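Local coordinates for protein CalS10 (Micromonospora echinospora, PDB 6UK5) that binds S-adenosylmethionine and probably methylates an amino pentose during biosynthesis of the enediyne antibiotic calicheamicin, at residues Asp46-Ala51 against Ala117-Phe122; Ala50-Ala55 against His144-Gly149; Thr123-Leu128 against Ala132-Ala137; Ala235-Trp240 against Leu246-Arg251. One frame throughout, in Å; residues are numbered along the deposited sequence.

Contacts 1, 2 and 4 all sit around the central sheet of the methyltransferase domain, while contact 3 lies at the cofactor end. Contacts 1 and 2 share A50 and A51 at the end of helix 37-51; their centres are 9 Å apart, as are those of contacts 1 and 4, which meet where R47 lies against W240. Contacts 2 and 4 are joined by a probable hydrogen bond, G148 N to R251 O at 2.7 Å. The chain leaves contact 1 and runs directly into contact 3, whose centre is 18 Å away, and both touch S-adenosylmethionine. Contact 2, with its centre 22 Å from that of contact 3, lies away from the cofactor site.

Contact 1: Asp46-Ala51 against Ala117-Phe122; sequences DRIRAA and AVTCLF. With SAM (S-adenosylmethionine), chain D.
F122 turns the edge of its phenyl ring to the methionine end of S-adenosylmethionine: SAM O lies near the ring plane, 3.5 Å from F122 CD2. The same ring makes a cation-pi contact with K35 and an edge-to-face contact with Y30. At the other end of 117-122, I48 reaches from helix 37-51 to the strand. Its CG1 is anti to the carbonyl carbon (chi1 -66°) and its CG2 anti to the backbone N, and both branch ends, CG2 and CD1, come to A117 CB, with I48 CG2 the nearer at 3.8 Å. I48 CD1 also approaches T119 CG2, at 4.3 Å. T119 gives the helix only its methyl; its OG1 is hydrogen-bonded to D60. This is helix-on-sheet packing of a Rossmann-like methyltransferase, with L58 of the adjacent strand 57-61 also touching both I48 and A117. The loop after the strand, L121 and F122, meets the cofactor. Helix and strand themselves meet through methyl groups alone, so shape rather than directional bonding fits them together.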
loop_
_atom_site.group_PDB
_atom_site.type_symbol
_atom_site.label_atom_id
_atom_site.label_comp_id
_atom_site.label_asym_id
_atom_site.label_seq_id
_atom_site.Cartn_x
_atom_site.Cartn_y
_atom_site.Cartn_z
ATOM N N ASP A 46 -28.388 14.268 16.781
ATOM C CA ASP A 46 -29.810 14.472 16.526
ATOM C C ASP A 46 -30.671 13.564 17.398
ATOM O O ASP A 46 -31.706 13.991 17.922
ATOM C CB ASP A 46 -30.122 14.239 15.049
ATOM C CG ASP A 46 -29.545 15.315 14.153
ATOM O OD1 ASP A 46 -29.083 16.349 14.681
ATOM O OD2 ASP A 46 -29.561 15.131 12.918
ATOM N N ARG A 47 -30.263 12.302 17.560
ATOM C CA ARG A 47 -31.073 11.355 18.319
ATOM C C ARG A 47 -31.025 11.653 19.810
ATOM O O ARG A 47 -32.032 11.503 20.512
ATOM C CB ARG A 47 -30.598 9.931 18.050
ATOM C CG ARG A 47 -31.027 9.378 16.708
ATOM C CD ARG A 47 -30.372 8.036 16.443
ATOM N NE ARG A 47 -30.071 7.867 15.025
ATOM C CZ ARG A 47 -30.854 7.246 14.148
ATOM N NH1 ARG A 47 -32.007 6.706 14.528
ATOM N NH2 ARG A 47 -30.475 7.161 12.880
ATOM N N ILE A 48 -29.860 12.062 20.315
ATOM C CA ILE A 48 -29.775 12.494 21.706
ATOM C C ILE A 48 -30.771 13.617 21.958
ATOM O O ILE A 48 -31.448 13.650 22.992
ATOM C CB ILE A 48 -28.337 12.918 22.052
ATOM C CG1 ILE A 48 -27.405 11.706 21.991
ATOM C CG2 ILE A 48 -28.294 13.544 23.437
ATOM C CD1 ILE A 48 -25.939 12.062 21.890
ATOM N N ARG A 49 -30.876 14.555 21.013
ATOM C CA ARG A 49 -31.831 15.646 21.158
ATOM C C ARG A 49 -33.265 15.134 21.112
ATOM O O ARG A 49 -34.142 15.679 21.792
ATOM C CB ARG A 49 -31.607 16.677 20.053
ATOM C CG ARG A 49 -30.257 17.367 20.117
ATOM C CD ARG A 49 -30.146 18.211 21.365
ATOM N NE ARG A 49 -28.930 19.012 21.387
ATOM C CZ ARG A 49 -28.631 19.878 22.349
ATOM N NH1 ARG A 49 -29.460 20.053 23.369
ATOM N NH2 ARG A 49 -27.503 20.566 22.292
ATOM N N ALA A 50 -33.521 14.094 20.317
ATOM C CA ALA A 50 -34.843 13.479 20.306
ATOM C C ALA A 50 -35.232 12.991 21.695
ATOM O O ALA A 50 -36.306 13.327 22.206
ATOM C CB ALA A 50 -34.871 12.324 19.306
ATOM N N ALA A 51 -34.365 12.194 22.325
ATOM C CA ALA A 51 -34.663 11.631 23.635
ATOM C C ALA A 51 -34.457 12.620 24.776
ATOM O O ALA A 51 -35.076 12.457 25.833
ATOM C CB ALA A 51 -33.800 10.390 23.878
ATOM N N ALA A 117 -25.598 12.604 28.288
ATOM C CA ALA A 117 -25.462 11.544 27.302
ATOM C C ALA A 117 -24.056 10.971 27.377
ATOM O O ALA A 117 -23.091 11.706 27.600
ATOM C CB ALA A 117 -25.749 12.065 25.889
ATOM N N VAL A 118 -23.951 9.657 27.195
ATOM C CA VAL A 118 -22.672 8.959 27.149
ATOM C C VAL A 118 -22.671 8.073 25.913
ATOM O O VAL A 118 -23.585 7.262 25.730
ATOM C CB VAL A 118 -22.431 8.116 28.416
ATOM C CG1 VAL A 118 -21.138 7.326 28.285
ATOM C CG2 VAL A 118 -22.425 8.996 29.660
ATOM N N THR A 119 -21.659 8.227 25.065
ATOM C CA THR A 119 -21.575 7.474 23.824
ATOM C C THR A 119 -20.381 6.529 23.853
ATOM O O THR A 119 -19.376 6.783 24.524
ATOM C CB THR A 119 -21.462 8.397 22.605
ATOM O OG1 THR A 119 -20.174 9.024 22.588
ATOM C CG2 THR A 119 -22.542 9.470 22.632
ATOM N N CYS A 120 -20.514 5.427 23.113
ATOM C CA CYS A 120 -19.491 4.382 23.017
ATOM C C CYS A 120 -19.629 3.803 21.607
ATOM O O CYS A 120 -20.433 2.897 21.377
ATOM C CB CYS A 120 -19.668 3.317 24.088
ATOM S SG CYS A 120 -18.268 2.174 24.273
ATOM N N LEU A 121 -18.845 4.337 20.674
ATOM C CA LEU A 121 -19.100 4.151 19.256
ATOM C C LEU A 121 -17.948 3.421 18.574
ATOM O O LEU A 121 -16.840 3.310 19.106
ATOM C CB LEU A 121 -19.331 5.506 18.565
ATOM C CG LEU A 121 -20.251 6.477 19.313
ATOM C CD1 LEU A 121 -20.140 7.883 18.735
ATOM C CD2 LEU A 121 -21.695 5.997 19.302
ATOM N N PHE A 122 -18.242 2.930 17.368
ATOM C CA PHE A 122 -17.285 2.192 16.541
ATOM C C PHE A 122 -16.782 0.941 17.262
ATOM O O PHE A 122 -15.586 0.641 17.271
ATOM C CB PHE A 122 -16.120 3.094 16.115
ATOM C CG PHE A 122 -15.417 2.654 14.845
ATOM C CD1 PHE A 122 -16.006 1.758 13.964
ATOM C CD2 PHE A 122 -14.165 3.155 14.532
ATOM C CE1 PHE A 122 -15.361 1.371 12.809
ATOM C CE2 PHE A 122 -13.513 2.767 13.374
ATOM C CZ PHE A 122 -14.114 1.872 12.513
HETATM N N SAM D . -14.745 6.464 19.263
HETATM C CA SAM D . -13.544 5.975 18.665
HETATM C C SAM D . -13.488 6.264 17.134
HETATM O O SAM D . -14.511 6.017 16.447
HETATM O OXT SAM D . -12.410 6.719 16.703
HETATM C CB SAM D . -13.410 4.467 18.919
HETATM C CG SAM D . -11.949 4.093 18.744
HETATM S SD SAM D . -11.943 2.305 18.486
HETATM C CE SAM D . -10.364 2.094 17.680
HETATM C "C5'" SAM D . -11.607 1.530 20.113
HETATM C "C4'" SAM D . -10.986 2.390 21.222
HETATM O "O4'" SAM D . -11.359 1.836 22.496
HETATM C "C3'" SAM D . -9.456 2.450 21.201
HETATM O "O3'" SAM D . -9.006 3.753 20.843
HETATM C "C2'" SAM D . -9.030 2.106 22.642
HETATM O "O2'" SAM D . -8.098 3.048 23.159
HETATM C "C1'" SAM D . -10.345 2.146 23.421
HETATM N N9 SAM D . -10.428 1.193 24.521
HETATM C C8 SAM D . -10.322 -0.173 24.454
HETATM N N7 SAM D . -10.519 -0.781 25.597
HETATM C C5 SAM D . -10.780 0.253 26.480
HETATM C C6 SAM D . -11.094 0.277 27.853
HETATM N N6 SAM D . -11.152 -0.815 28.620
HETATM N N1 SAM D . -11.339 1.477 28.422
HETATM C C2 SAM D . -11.261 2.575 27.664
HETATM N N3 SAM D . -10.961 2.678 26.368
HETATM C C4 SAM D . -10.732 1.476 25.831
#

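Contact 2: Ala50-Ala55 against His144-Gly149; sequences AARPDA and HLAPGG
R52 carries nearly the whole of this contact, and its polar link across the gap is a weak hydrogen bond: R52 NH2 to P147 O, 2.9 Å, bent to 120° at the hydrogen. The stronger polar partner of the guanidinium lies elsewhere, in the salt bridge from R52 NE to D116. G149 N lies over one face of the guanidinium, toward its rim and 3.5 Å from R52 NH1, without a hydrogen bond, since both groups are donors. In apolar contact, A146 CB comes within 3.9 Å of R52 NH2. With CG anti to the backbone N (chi1 -152°) and the chain extended from CG to NE, the arginine spans the distance between two turns. One is a type I turn from R52 to A55, formed as the chain leaves helix 37-51; the other, a type II turn from A146 to G149, leads into strand 149-153 of the Rossmann-like sheet. Cutting R52 back to an alanine is likely to strip D116 of its salt-bridge mate and P147 O of its weak donor. Backbone bonds close both turns, A55 N to R52 O at 2.9 Å and G149 N to A146 O at 2.7 Å, and G148 has the positive phi (76°) that suits a glycine.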
loop_
_atom_site.group_PDB
_atom_site.type_symbol
_atom_site.label_atom_id
_atom_site.label_comp_id
_atom_site.label_asym_id
_atom_site.label_seq_id
_atom_site.Cartn_x
_atom_site.Cartn_y
_atom_site.Cartn_z
ATOM N N ALA A 50 -33.521 14.094 20.317
ATOM C CA ALA A 50 -34.843 13.479 20.306
ATOM C C ALA A 50 -35.232 12.991 21.695
ATOM O O ALA A 50 -36.306 13.327 22.206
ATOM C CB ALA A 50 -34.871 12.324 19.306
ATOM N N ALA A 51 -34.365 12.194 22.325
ATOM C CA ALA A 51 -34.663 11.631 23.635
ATOM C C ALA A 51 -34.457 12.620 24.776
ATOM O O ALA A 51 -35.076 12.457 25.833
ATOM C CB ALA A 51 -33.800 10.390 23.878
ATOM N N ARG A 52 -33.607 13.626 24.595
ATOM C CA ARG A 52 -33.267 14.573 25.659
ATOM C C ARG A 52 -33.082 15.938 25.015
ATOM O O ARG A 52 -31.957 16.376 24.747
ATOM C CB ARG A 52 -32.017 14.124 26.420
ATOM C CG ARG A 52 -31.950 14.600 27.873
ATOM C CD ARG A 52 -30.866 13.848 28.633
ATOM N NE ARG A 52 -30.682 14.322 30.004
ATOM C CZ ARG A 52 -31.521 14.076 31.005
ATOM N NH1 ARG A 52 -32.625 13.370 30.799
ATOM N NH2 ARG A 52 -31.260 14.540 32.219
ATOM N N PRO A 53 -34.184 16.642 24.739
ATOM C CA PRO A 53 -34.082 17.924 24.021
ATOM C C PRO A 53 -33.125 18.920 24.655
ATOM O O PRO A 53 -32.561 19.760 23.941
ATOM C CB PRO A 53 -35.527 18.446 24.047
ATOM C CG PRO A 53 -36.372 17.218 24.154
ATOM C CD PRO A 53 -35.584 16.245 24.985
ATOM N N ASP A 54 -32.920 18.856 25.969
ATOM C CA ASP A 54 -32.100 19.822 26.687
ATOM C C ASP A 54 -30.664 19.349 26.898
ATOM O O ASP A 54 -29.913 19.996 27.635
ATOM C CB ASP A 54 -32.745 20.136 28.039
ATOM C CG ASP A 54 -34.164 20.654 27.902
ATOM O OD1 ASP A 54 -34.439 21.391 26.930
ATOM O OD2 ASP A 54 -35.002 20.318 28.767
ATOM N N ALA A 55 -30.270 18.239 26.277
ATOM C CA ALA A 55 -28.938 17.683 26.480
ATOM C C ALA A 55 -27.860 18.747 26.314
ATOM O O ALA A 55 -27.864 19.503 25.340
ATOM C CB ALA A 55 -28.701 16.539 25.490
ATOM N N HIS A 144 -22.681 7.379 35.174
ATOM C CA HIS A 144 -22.355 8.743 34.791
ATOM C C HIS A 144 -23.500 9.439 34.064
ATOM O O HIS A 144 -23.304 10.537 33.533
ATOM C CB HIS A 144 -21.096 8.732 33.921
ATOM C CG HIS A 144 -19.848 8.410 34.683
ATOM N ND1 HIS A 144 -19.524 7.127 35.070
ATOM C CD2 HIS A 144 -18.841 9.200 35.123
ATOM C CE1 HIS A 144 -18.380 7.144 35.729
ATOM N NE2 HIS A 144 -17.941 8.388 35.770
ATOM N N LEU A 145 -24.678 8.822 34.016
ATOM C CA LEU A 145 -25.854 9.414 33.397
ATOM C C LEU A 145 -26.771 10.020 34.450
ATOM O O LEU A 145 -27.031 9.407 35.489
ATOM C CB LEU A 145 -26.637 8.377 32.591
ATOM C CG LEU A 145 -26.061 7.990 31.233
ATOM C CD1 LEU A 145 -26.866 6.851 30.637
ATOM C CD2 LEU A 145 -26.041 9.187 30.296
ATOM N N ALA A 146 -27.260 11.226 34.171
ATOM C CA ALA A 146 -28.337 11.790 34.961
ATOM C C ALA A 146 -29.638 11.061 34.636
ATOM O O ALA A 146 -29.729 10.358 33.625
ATOM C CB ALA A 146 -28.480 13.282 34.678
ATOM N N PRO A 147 -30.662 11.205 35.478
ATOM C CA PRO A 147 -31.947 10.561 35.174
ATOM C C PRO A 147 -32.477 11.033 33.827
ATOM O O PRO A 147 -32.424 12.221 33.499
ATOM C CB PRO A 147 -32.854 10.994 36.331
ATOM C CG PRO A 147 -31.927 11.420 37.419
ATOM C CD PRO A 147 -30.702 11.955 36.746
ATOM N N GLY A 148 -32.983 10.086 33.042
ATOM C CA GLY A 148 -33.343 10.358 31.669
ATOM C C GLY A 148 -32.166 10.458 30.724
ATOM O O GLY A 148 -32.376 10.638 29.517
ATOM N N GLY A 149 -30.940 10.361 31.233
ATOM C CA GLY A 149 -29.775 10.431 30.375
ATOM C C GLY A 149 -29.795 9.370 29.294
ATOM O O GLY A 149 -30.442 8.329 29.410
#

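Contact 3: Thr123-Leu128 against Ala132-Ala137; sequences TAVNFL and AEMRAA. With SAM (S-adenosylmethionine), chain D.
L128 is split between the protein core and the cofactor: one methyl packs on helix 131-143 and the other faces the adenine. L128 CD1 lies against the helix at A137 CB, 3.8 Å away, and equally near M134 CA, while L128 CD2 is 3.7 Å from SAM N6. Beside L128 CB a carboxylate oxygen, E133 OE1, lies at 3.6 Å. That oxygen is satisfied by the backbone N of G129, which holds the glutamate alongside the start of its own helix. V125 completes the apolar patch. Its CG1 stands between the backbone N and the carbonyl carbon (chi1 77°), and CG2 is thereby directed at M134 CG, 3.8 Å off; beyond this point the methionine chain bends away toward A226 of helix 220-229. On the cofactor side, F127 CE2 comes within 3.6 Å of SAM C5', and the ring meets F18 edge-to-face. The loop 123-128, with its short 3-10 turn, lines part of the pocket, as loops at the C-terminal ends of the parallel strands do in Rossmann-like methyltransferases. L128 and F127 thus offer the adenine amino group and the ribose C5' hydrocarbon, whereas hydrogen bonds to the cofactor come from other residues, D105 and M106 among them.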
loop_
_atom_site.group_PDB
_atom_site.type_symbol
_atom_site.label_atom_id
_atom_site.label_comp_id
_atom_site.label_asym_id
_atom_site.label_seq_id
_atom_site.Cartn_x
_atom_site.Cartn_y
_atom_site.Cartn_z
ATOM N N THR A 123 -17.714 0.196 17.861
ATOM C CA THR A 123 -17.431 -1.121 18.438
ATOM C C THR A 123 -16.377 -1.052 19.540
ATOM O O THR A 123 -15.607 -1.994 19.732
ATOM C CB THR A 123 -16.987 -2.122 17.363
ATOM O OG1 THR A 123 -15.636 -1.844 16.965
ATOM C CG2 THR A 123 -17.904 -2.049 16.146
ATOM N N ALA A 124 -16.328 0.064 20.269
ATOM C CA ALA A 124 -15.313 0.215 21.306
ATOM C C ALA A 124 -15.517 -0.794 22.430
ATOM O O ALA A 124 -14.545 -1.351 22.957
ATOM C CB ALA A 124 -15.333 1.643 21.854
ATOM N N VAL A 125 -16.771 -1.052 22.805
ATOM C CA VAL A 125 -17.039 -1.961 23.912
ATOM C C VAL A 125 -16.608 -3.383 23.585
ATOM O O VAL A 125 -16.306 -4.169 24.491
ATOM C CB VAL A 125 -18.533 -1.912 24.280
ATOM C CG1 VAL A 125 -19.357 -2.704 23.271
ATOM C CG2 VAL A 125 -18.755 -2.463 25.679
ATOM N N ASN A 126 -16.559 -3.740 22.308
ATOM C CA ASN A 126 -16.239 -5.107 21.919
ATOM C C ASN A 126 -14.745 -5.398 21.921
ATOM O O ASN A 126 -14.342 -6.482 21.487
ATOM C CB ASN A 126 -16.841 -5.404 20.547
ATOM C CG ASN A 126 -18.342 -5.201 20.525
ATOM O OD1 ASN A 126 -18.828 -4.138 20.142
ATOM N ND2 ASN A 126 -19.084 -6.212 20.961
ATOM N N PHE A 127 -13.922 -4.470 22.405
ATOM C CA PHE A 127 -12.525 -4.750 22.705
ATOM C C PHE A 127 -12.350 -5.339 24.095
ATOM O O PHE A 127 -11.225 -5.672 24.481
ATOM C CB PHE A 127 -11.683 -3.482 22.554
ATOM C CG PHE A 127 -11.425 -3.112 21.126
ATOM C CD1 PHE A 127 -10.346 -3.649 20.446
ATOM C CD2 PHE A 127 -12.278 -2.252 20.454
ATOM C CE1 PHE A 127 -10.109 -3.327 19.125
ATOM C CE2 PHE A 127 -12.050 -1.925 19.131
ATOM C CZ PHE A 127 -10.962 -2.464 18.466
ATOM N N LEU A 128 -13.438 -5.463 24.845
ATOM C CA LEU A 128 -13.450 -6.228 26.078
ATOM C C LEU A 128 -13.624 -7.705 25.743
ATOM O O LEU A 128 -14.172 -8.068 24.699
ATOM C CB LEU A 128 -14.570 -5.729 26.989
ATOM C CG LEU A 128 -14.585 -4.206 27.151
ATOM C CD1 LEU A 128 -15.800 -3.727 27.922
ATOM C CD2 LEU A 128 -13.311 -3.752 27.856
ATOM N N ALA A 132 -18.797 -10.345 31.391
ATOM C CA ALA A 132 -18.731 -9.656 32.676
ATOM C C ALA A 132 -18.087 -8.284 32.542
ATOM O O ALA A 132 -18.474 -7.345 33.248
ATOM C CB ALA A 132 -17.963 -10.504 33.690
ATOM N N GLU A 133 -17.114 -8.143 31.639
ATOM C CA GLU A 133 -16.444 -6.858 31.473
ATOM C C GLU A 133 -17.365 -5.848 30.801
ATOM O O GLU A 133 -17.438 -4.687 31.221
ATOM C CB GLU A 133 -15.153 -7.045 30.675
ATOM C CG GLU A 133 -14.054 -7.758 31.466
ATOM C CD GLU A 133 -12.744 -7.868 30.702
ATOM O OE1 GLU A 133 -12.744 -7.639 29.474
ATOM O OE2 GLU A 133 -11.711 -8.188 31.327
ATOM N N MET A 134 -18.082 -6.272 29.759
ATOM C CA MET A 134 -19.029 -5.381 29.099
ATOM C C MET A 134 -20.108 -4.910 30.065
ATOM O O MET A 134 -20.527 -3.748 30.021
ATOM C CB MET A 134 -19.651 -6.091 27.899
ATOM C CG MET A 134 -20.789 -5.333 27.226
ATOM S SD MET A 134 -22.399 -5.716 27.959
ATOM C CE MET A 134 -22.558 -7.450 27.549
ATOM N N ARG A 135 -20.575 -5.799 30.945
ATOM C CA ARG A 135 -21.595 -5.404 31.910
ATOM C C ARG A 135 -21.054 -4.395 32.913
ATOM O O ARG A 135 -21.793 -3.507 33.356
ATOM C CB ARG A 135 -22.141 -6.632 32.635
ATOM C CG ARG A 135 -22.922 -7.585 31.745
ATOM C CD ARG A 135 -23.157 -8.919 32.435
ATOM N NE ARG A 135 -23.872 -8.755 33.700
ATOM C CZ ARG A 135 -25.192 -8.854 33.852
ATOM N NH1 ARG A 135 -25.976 -9.120 32.814
ATOM N NH2 ARG A 135 -25.730 -8.683 35.053
ATOM N N ALA A 136 -19.779 -4.514 33.287
ATOM C CA ALA A 136 -19.171 -3.500 34.141
ATOM C C ALA A 136 -19.036 -2.178 33.400
ATOM O O ALA A 136 -19.317 -1.111 33.960
ATOM C CB ALA A 136 -17.805 -3.980 34.632
ATOM N N ALA A 137 -18.618 -2.229 32.134
ATOM C CA ALA A 137 -18.549 -1.021 31.319
ATOM C C ALA A 137 -19.921 -0.370 31.191
ATOM O O ALA A 137 -20.090 0.817 31.490
ATOM C CB ALA A 137 -17.977 -1.361 29.943
HETATM N N SAM D . -14.745 6.464 19.263
HETATM C CA SAM D . -13.544 5.975 18.665
HETATM C C SAM D . -13.488 6.264 17.134
HETATM O O SAM D . -14.511 6.017 16.447
HETATM O OXT SAM D . -12.410 6.719 16.703
HETATM C CB SAM D . -13.410 4.467 18.919
HETATM C CG SAM D . -11.949 4.093 18.744
HETATM S SD SAM D . -11.943 2.305 18.486
HETATM C CE SAM D . -10.364 2.094 17.680
HETATM C "C5'" SAM D . -11.607 1.530 20.113
HETATM C "C4'" SAM D . -10.986 2.390 21.222
HETATM O "O4'" SAM D . -11.359 1.836 22.496
HETATM C "C3'" SAM D . -9.456 2.450 21.201
HETATM O "O3'" SAM D . -9.006 3.753 20.843
HETATM C "C2'" SAM D . -9.030 2.106 22.642
HETATM O "O2'" SAM D . -8.098 3.048 23.159
HETATM C "C1'" SAM D . -10.345 2.146 23.421
HETATM N N9 SAM D . -10.428 1.193 24.521
HETATM C C8 SAM D . -10.322 -0.173 24.454
HETATM N N7 SAM D . -10.519 -0.781 25.597
HETATM C C5 SAM D . -10.780 0.253 26.480
HETATM C C6 SAM D . -11.094 0.277 27.853
HETATM N N6 SAM D . -11.152 -0.815 28.620
HETATM N N1 SAM D . -11.339 1.477 28.422
HETATM C C2 SAM D . -11.261 2.575 27.664
HETATM N N3 SAM D . -10.961 2.678 26.368
HETATM C C4 SAM D . -10.732 1.476 25.831
#

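Contact 4: Ala235-Trp240 against Leu246-Arg251; sequences AYVEGW and LFVATR
A235 O takes a nearly straight hydrogen bond from V248 N (2.9 Å, 165°) and, more weakly, a CA-H...O contact from F247 CA at 3.3 Å; the edge of the F247 ring lies beside it. Further along, V237 and L246 form an antiparallel hydrogen-bonded pair, V237 N to L246 O at 2.6 Å and L246 N to V237 O at 2.9 Å. Between these bonds sits the non-hydrogen-bonded pair Y236 and F247. Their rings meet edge-to-face, centroids 4.8 Å apart and planes at 52°, with Y236 CD1 over the centre of the phenylalanine ring; F247 CG, anti to the carbonyl carbon (chi1 -77°), turns that face to the tyrosine edge. With F247 shortened to a valine, the Y236 ring would probably lose the aromatic face it rests on and be freer to turn. On the other face of the sheet, L246 CD1 makes a CH-pi contact, 3.7 Å from the centroid of the six-membered ring of W240 and almost on its normal. V237 packs beside L246, CB to CB 4.2 Å. The two strands form a beta hairpin: strand 246-251 runs antiparallel between 149-153 and the outermost 232-237, giving the 3-2-1-4-5-7-6 order of class I methyltransferases. Helix 220-229 borders the Y236-F247 side, while helix 37-51 touches V237 and W240.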
loop_
_atom_site.group_PDB
_atom_site.type_symbol
_atom_site.label_atom_id
_atom_site.label_comp_id
_atom_site.label_asym_id
_atom_site.label_seq_id
_atom_site.Cartn_x
_atom_site.Cartn_y
_atom_site.Cartn_z
ATOM N N ALA A 235 -33.248 0.181 23.665
ATOM C CA ALA A 235 -33.871 0.042 22.358
ATOM C C ALA A 235 -32.758 -0.093 21.329
ATOM O O ALA A 235 -31.622 0.327 21.562
ATOM C CB ALA A 235 -34.781 1.231 22.032
ATOM N N TYR A 236 -33.092 -0.680 20.184
ATOM C CA TYR A 236 -32.103 -0.976 19.156
ATOM C C TYR A 236 -32.528 -0.375 17.826
ATOM O O TYR A 236 -33.667 -0.562 17.389
ATOM C CB TYR A 236 -31.896 -2.488 19.010
ATOM C CG TYR A 236 -30.920 -2.852 17.920
ATOM C CD1 TYR A 236 -29.564 -2.612 18.072
ATOM C CD2 TYR A 236 -31.353 -3.442 16.743
ATOM C CE1 TYR A 236 -28.664 -2.940 17.076
ATOM C CE2 TYR A 236 -30.464 -3.777 15.741
ATOM C CZ TYR A 236 -29.118 -3.524 15.911
ATOM O OH TYR A 236 -28.227 -3.858 14.913
ATOM N N VAL A 237 -31.606 0.344 17.190
ATOM C CA VAL A 237 -31.828 0.958 15.887
ATOM C C VAL A 237 -31.148 0.113 14.815
ATOM O O VAL A 237 -29.917 -0.013 14.793
ATOM C CB VAL A 237 -31.317 2.406 15.854
ATOM C CG1 VAL A 237 -31.438 2.976 14.448
ATOM C CG2 VAL A 237 -32.095 3.265 16.838
ATOM N N GLU A 238 -31.957 -0.454 13.923
ATOM C CA GLU A 238 -31.453 -1.251 12.813
ATOM C C GLU A 238 -30.562 -0.445 11.880
ATOM O O GLU A 238 -30.783 0.747 11.651
ATOM C CB GLU A 238 -32.631 -1.805 12.009
ATOM C CG GLU A 238 -33.302 -3.008 12.585
ATOM C CD GLU A 238 -32.826 -4.250 11.906
ATOM O OE1 GLU A 238 -33.698 -4.989 11.401
ATOM O OE2 GLU A 238 -31.598 -4.482 11.863
ATOM N N GLY A 239 -29.541 -1.110 11.348
ATOM C CA GLY A 239 -28.780 -0.559 10.246
ATOM C C GLY A 239 -27.871 0.582 10.636
ATOM O O GLY A 239 -26.687 0.385 10.933
ATOM N N TRP A 240 -28.430 1.792 10.618
ATOM C CA TRP A 240 -27.678 3.002 10.918
ATOM C C TRP A 240 -26.685 3.231 9.785
ATOM O O TRP A 240 -26.719 2.516 8.779
ATOM C CB TRP A 240 -26.994 2.878 12.279
ATOM C CG TRP A 240 -26.620 4.189 12.883
ATOM C CD1 TRP A 240 -27.452 5.241 13.130
ATOM C CD2 TRP A 240 -25.322 4.589 13.334
ATOM N NE1 TRP A 240 -26.751 6.275 13.700
ATOM C CE2 TRP A 240 -25.441 5.900 13.837
ATOM C CE3 TRP A 240 -24.070 3.968 13.361
ATOM C CZ2 TRP A 240 -24.356 6.601 14.359
ATOM C CZ3 TRP A 240 -22.993 4.665 13.879
ATOM C CH2 TRP A 240 -23.143 5.968 14.372
ATOM N N LEU A 246 -27.459 0.434 16.203
ATOM C CA LEU A 246 -27.134 1.308 17.322
ATOM C C LEU A 246 -28.103 1.040 18.463
ATOM O O LEU A 246 -29.319 1.082 18.262
ATOM C CB LEU A 246 -27.212 2.776 16.887
ATOM C CG LEU A 246 -26.352 3.812 17.608
ATOM C CD1 LEU A 246 -24.897 3.711 17.182
ATOM C CD2 LEU A 246 -26.904 5.200 17.319
ATOM N N PHE A 247 -27.570 0.773 19.653
ATOM C CA PHE A 247 -28.383 0.710 20.860
ATOM C C PHE A 247 -28.529 2.112 21.436
ATOM O O PHE A 247 -27.549 2.857 21.529
ATOM C CB PHE A 247 -27.762 -0.225 21.899
ATOM C CG PHE A 247 -27.973 -1.684 21.608
ATOM C CD1 PHE A 247 -29.220 -2.266 21.786
ATOM C CD2 PHE A 247 -26.932 -2.470 21.150
ATOM C CE1 PHE A 247 -29.420 -3.609 21.518
ATOM C CE2 PHE A 247 -27.126 -3.814 20.878
ATOM C CZ PHE A 247 -28.372 -4.383 21.062
ATOM N N VAL A 248 -29.754 2.467 21.813
ATOM C CA VAL A 248 -30.058 3.735 22.466
ATOM C C VAL A 248 -30.888 3.416 23.700
ATOM O O VAL A 248 -32.030 2.954 23.582
ATOM C CB VAL A 248 -30.804 4.708 21.543
ATOM C CG1 VAL A 248 -31.124 5.997 22.282
ATOM C CG2 VAL A 248 -29.973 5.005 20.302
ATOM N N ALA A 249 -30.321 3.653 24.877
ATOM C CA ALA A 249 -30.966 3.354 26.144
ATOM C C ALA A 249 -31.066 4.627 26.974
ATOM O O ALA A 249 -30.337 5.598 26.749
ATOM C CB ALA A 249 -30.197 2.278 26.918
ATOM N N THR A 250 -31.984 4.617 27.939
ATOM C CA THR A 250 -32.205 5.760 28.814
ATOM C C THR A 250 -32.193 5.321 30.270
ATOM O O THR A 250 -32.662 4.232 30.614
ATOM C CB THR A 250 -33.524 6.482 28.479
ATOM O OG1 THR A 250 -34.615 5.551 28.505
ATOM C CG2 THR A 250 -33.436 7.149 27.106
ATOM N N ARG A 251 -31.651 6.195 31.114
ATOM C CA ARG A 251 -31.392 5.927 32.528
ATOM C C ARG A 251 -32.597 6.304 33.375
ATOM O O ARG A 251 -32.823 7.480 33.668
ATOM C CB ARG A 251 -30.151 6.699 32.970
ATOM C CG ARG A 251 -29.808 6.618 34.455
ATOM C CD ARG A 251 -29.546 5.217 34.969
ATOM N NE ARG A 251 -30.088 5.065 36.318
ATOM C CZ ARG A 251 -29.451 5.406 37.436
ATOM N NH1 ARG A 251 -28.227 5.919 37.390
ATOM N NH2 ARG A 251 -30.042 5.232 38.610
#